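Local coordinates for alpha-L-arabinosidase (PDB 6D25), which probably releases arabinofuranosyl side groups from arabinoxylans, including those on doubly substituted internal xyloses, as a trimeric family GH51 arabinofuranosidase, at residues A[239-242]-A[248-251]; A[250-253]-A[259-262]. All coordinates share one frame; numbering follows the deposited sequence.

Contact 1. Residues A[239-242]-A[248-251]; sequences PGPS and WTEV
Residues 239-242, the extended loop that leaves strand 235-238, run alongside the first turns of helix 246-256, Pro241 and Trp248 coming closest with 5.5 Å between their CA atoms. This is a beta-to-alpha connection of the (beta/alpha)8 barrel of GH51 enzymes, folded back so that the helix rests on its own loop. Trp248 does most of the work. Its CG stands anti to the backbone N (chi1 -172°), which swings the indole from the helix toward the loop and brings its pyrrole edge up to the backbone. There Trp248 NE1 donates a nearly straight hydrogen bond to Pro239 O (3.0 Å, 169° at the hydrogen); the acceptor lies in the indole plane, whereas the donor is tilted 33° from the plane of the carbonyl. One face of the same ring meets the next peptide, with Gly240 C 3.4 Å from Trp248 CD1 and Gly240 O above the rim. That oxygen accepts a hydrogen bond from Trp204 NE1, and the rings of Trp204 and Trp248 meet edge-to-face, so two indoles hold consecutive carbonyls of one loop. Beside them the pyrrolidine of Pro241 packs against the helix: its CD lies 4.0 Å from Trp248 CD1, and Pro241 CG sits 3.2 Å from Thr249 OG1, a hydroxyl weakly hydrogen-bonded to His305 ND1.

Contact 2. Residues A[250-253]-A[259-262]; sequences EVMM and FMDG
Met260 reaches from the loop 259-262 to the helix segment 250-253 and meets Met252 and Met253 in a buried cluster of three methionines. No hydrogen bond crosses here, and the backbones stay well apart, Met253 CA and Met260 CA being 9.0 Å from each other. The terminal methyl of Met260 makes the closest approach: Met260 CE lies 3.6 Å from Met252 O on the helix backbone and 4.2 Å from the methyl Met252 CE. One bond back, the thioether sulfurs come together, with Met253 SD 3.9 Å from Met260 SD, and these two side chains cross at about a right angle. The torsions explain the reach. Met260 CG sits between its backbone N and carbonyl carbon (chi1 54°), and the chain then runs extended through chi2 (177°), carrying the sulfur out to the helix before the final bend sets the methyl near the carbonyl oxygen. Met252 and Met253 instead are both folded at chi2 and chi3 and offer the methyl of one and the sulfur of the other. Further out, backbone hydrogen bonds join Asp261 to Lys236 and Ala319, and Gly262 to Lys236 and Ala238, fixing the loop where it enters strand 262-269. The cluster lies between a barrel strand and two helices: Met252 leans on Val212 and Ala216 of helix 212-224, Met253 on Met309 and Tyr312 of helix 285-312, and Met260 on Ala238 of strand 235-238.

How the contacts relate
Following the chain from the N terminus, strand 235-238 leads into contact 1, which closes the loop running up to helix 246-256. Contact 2 then closes the turn running from that helix to strand 262-269. The two loops follow one another and overlap on Glu250 and Val251, neither lying within the other. Together they join the helix of one beta-alpha-beta unit to the loops on either side of it; its two strands are neighbours and parallel in the eight-stranded barrel sheet. The contact centres are 8 Å apart and touch directly, Pro239 O lying 3.8 Å from Met252 CG. Helices 212-224 and 285-312 pack against side chains of both contacts, joining this unit to adjoining parts of the barrel.

Contact 1. Residues A[239-242]-A[248-251]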
loop_
_atom_site.group_PDB
_atom_site.type_symbol
_atom_site.label_atom_id
_atom_site.label_comp_id
_atom_site.label_asym_id
_atom_site.label_seq_id
_atom_site.Cartn_x
_atom_site.Cartn_y
_atom_site.Cartn_z
ATOM N N PRO A 239 -12.769 5.907 8.121
ATOM C CA PRO A 239 -12.063 5.878 9.410
ATOM C C PRO A 239 -11.834 7.319 9.905
ATOM O O PRO A 239 -11.215 8.125 9.241
ATOM C CB PRO A 239 -10.773 5.121 9.062
ATOM C CG PRO A 239 -10.503 5.498 7.663
ATOM C CD PRO A 239 -11.871 5.507 7.033
ATOM N N GLY A 240 -12.467 7.650 11.013
ATOM C CA GLY A 240 -12.472 9.011 11.533
ATOM C C GLY A 240 -11.663 9.140 12.820
ATOM O O GLY A 240 -10.828 8.300 13.138
ATOM N N PRO A 241 -11.861 10.253 13.557
ATOM C CA PRO A 241 -11.034 10.641 14.663
ATOM C C PRO A 241 -11.267 9.824 15.950
ATOM O O PRO A 241 -12.354 9.273 16.191
ATOM C CB PRO A 241 -11.460 12.069 14.936
ATOM C CG PRO A 241 -12.911 12.081 14.557
ATOM C CD PRO A 241 -12.943 11.195 13.320
ATOM N N SER A 242 -10.232 9.789 16.759
ATOM C CA SER A 242 -10.330 9.471 18.160
ATOM C C SER A 242 -10.472 10.762 18.974
ATOM O O SER A 242 -9.724 11.697 18.727
ATOM C CB SER A 242 -9.084 8.780 18.646
ATOM O OG SER A 242 -9.256 8.372 19.999
ATOM N N TRP A 248 -7.786 15.362 12.227
ATOM C CA TRP A 248 -8.162 14.165 11.502
ATOM C C TRP A 248 -9.478 14.392 10.735
ATOM O O TRP A 248 -9.570 14.130 9.517
ATOM C CB TRP A 248 -8.296 12.988 12.466
ATOM C CG TRP A 248 -8.487 11.684 11.754
ATOM C CD1 TRP A 248 -9.600 11.237 11.100
ATOM C CD2 TRP A 248 -7.460 10.714 11.512
ATOM N NE1 TRP A 248 -9.337 10.026 10.519
ATOM C CE2 TRP A 248 -8.037 9.688 10.743
ATOM C CE3 TRP A 248 -6.113 10.622 11.867
ATOM C CZ2 TRP A 248 -7.307 8.568 10.338
ATOM C CZ3 TRP A 248 -5.388 9.526 11.456
ATOM C CH2 TRP A 248 -5.991 8.511 10.723
ATOM N N THR A 249 -10.491 14.916 11.432
ATOM C CA THR A 249 -11.767 15.185 10.771
ATOM C C THR A 249 -11.599 16.181 9.617
ATOM O O THR A 249 -12.164 15.988 8.570
ATOM C CB THR A 249 -12.773 15.755 11.785
ATOM O OG1 THR A 249 -12.860 14.824 12.852
ATOM C CG2 THR A 249 -14.146 15.971 11.188
ATOM N N GLU A 250 -10.862 17.257 9.850
ATOM C CA GLU A 250 -10.631 18.281 8.859
ATOM C C GLU A 250 -10.057 17.646 7.571
ATOM O O GLU A 250 -10.537 17.927 6.460
ATOM C CB GLU A 250 -9.691 19.340 9.432
ATOM C CG GLU A 250 -9.209 20.338 8.423
ATOM C CD GLU A 250 -10.198 21.432 8.101
ATOM O OE1 GLU A 250 -11.044 21.748 8.954
ATOM O OE2 GLU A 250 -10.084 21.990 6.980
ATOM N N VAL A 251 -8.998 16.840 7.701
ATOM C CA VAL A 251 -8.348 16.316 6.510
ATOM C C VAL A 251 -9.225 15.248 5.867
ATOM O O VAL A 251 -9.336 15.234 4.642
ATOM C CB VAL A 251 -6.931 15.796 6.823
ATOM C CG1 VAL A 251 -6.321 15.094 5.625
ATOM C CG2 VAL A 251 -6.056 16.949 7.286
#

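Contact 2. Residues A[250-253]-A[259-262]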
loop_
_atom_site.group_PDB
_atom_site.type_symbol
_atom_site.label_atom_id
_atom_site.label_comp_id
_atom_site.label_asym_id
_atom_site.label_seq_id
_atom_site.Cartn_x
_atom_site.Cartn_y
_atom_site.Cartn_z
ATOM N N GLU A 250 -10.862 17.257 9.850
ATOM C CA GLU A 250 -10.631 18.281 8.859
ATOM C C GLU A 250 -10.057 17.646 7.571
ATOM O O GLU A 250 -10.537 17.927 6.460
ATOM C CB GLU A 250 -9.691 19.340 9.432
ATOM C CG GLU A 250 -9.209 20.338 8.423
ATOM C CD GLU A 250 -10.198 21.432 8.101
ATOM O OE1 GLU A 250 -11.044 21.748 8.954
ATOM O OE2 GLU A 250 -10.084 21.990 6.980
ATOM N N VAL A 251 -8.998 16.840 7.701
ATOM C CA VAL A 251 -8.348 16.316 6.510
ATOM C C VAL A 251 -9.225 15.248 5.867
ATOM O O VAL A 251 -9.336 15.234 4.642
ATOM C CB VAL A 251 -6.931 15.796 6.823
ATOM C CG1 VAL A 251 -6.321 15.094 5.625
ATOM C CG2 VAL A 251 -6.056 16.949 7.286
ATOM N N MET A 252 -9.800 14.337 6.634
ATOM C CA MET A 252 -10.592 13.286 6.008
ATOM C C MET A 252 -11.754 13.928 5.230
ATOM O O MET A 252 -12.073 13.475 4.117
ATOM C CB MET A 252 -11.203 12.298 7.005
ATOM C CG MET A 252 -10.229 11.386 7.624
ATOM S SD MET A 252 -9.382 10.212 6.470
ATOM C CE MET A 252 -10.751 9.662 5.486
ATOM N N MET A 253 -12.401 14.942 5.807
ATOM C CA MET A 253 -13.539 15.557 5.119
ATOM C C MET A 253 -13.049 16.369 3.911
ATOM O O MET A 253 -13.632 16.266 2.822
ATOM C CB MET A 253 -14.351 16.444 6.093
ATOM C CG MET A 253 -15.085 15.669 7.138
ATOM S SD MET A 253 -16.258 14.455 6.514
ATOM C CE MET A 253 -17.534 15.567 5.928
ATOM N N PHE A 259 -16.474 10.561 -1.040
ATOM C CA PHE A 259 -16.379 9.114 -1.204
ATOM C C PHE A 259 -16.893 8.346 0.011
ATOM O O PHE A 259 -16.660 7.132 0.084
ATOM C CB PHE A 259 -14.935 8.706 -1.483
ATOM C CG PHE A 259 -14.389 9.317 -2.735
ATOM C CD1 PHE A 259 -14.874 8.905 -3.977
ATOM C CD2 PHE A 259 -13.479 10.350 -2.677
ATOM C CE1 PHE A 259 -14.406 9.501 -5.142
ATOM C CE2 PHE A 259 -12.981 10.912 -3.843
ATOM C CZ PHE A 259 -13.465 10.508 -5.075
ATOM N N MET A 260 -17.539 9.017 0.975
ATOM C CA MET A 260 -17.973 8.330 2.167
ATOM C C MET A 260 -19.464 8.601 2.394
ATOM O O MET A 260 -19.969 9.627 2.009
ATOM C CB MET A 260 -17.157 8.787 3.383
ATOM C CG MET A 260 -17.150 10.282 3.589
ATOM S SD MET A 260 -16.271 10.816 5.068
ATOM C CE MET A 260 -14.579 10.943 4.476
ATOM N N ASP A 261 -20.126 7.639 3.013
ATOM C CA ASP A 261 -21.530 7.781 3.478
ATOM C C ASP A 261 -21.550 8.121 4.972
ATOM O O ASP A 261 -22.551 8.662 5.493
ATOM C CB ASP A 261 -22.307 6.499 3.153
ATOM C CG ASP A 261 -22.263 6.239 1.663
ATOM O OD1 ASP A 261 -22.861 7.044 0.946
ATOM O OD2 ASP A 261 -21.539 5.282 1.204
ATOM N N GLY A 262 -20.448 7.834 5.650
ATOM C CA GLY A 262 -20.314 8.106 7.073
ATOM C C GLY A 262 -18.853 8.268 7.452
ATOM O O GLY A 262 -17.942 7.788 6.709
#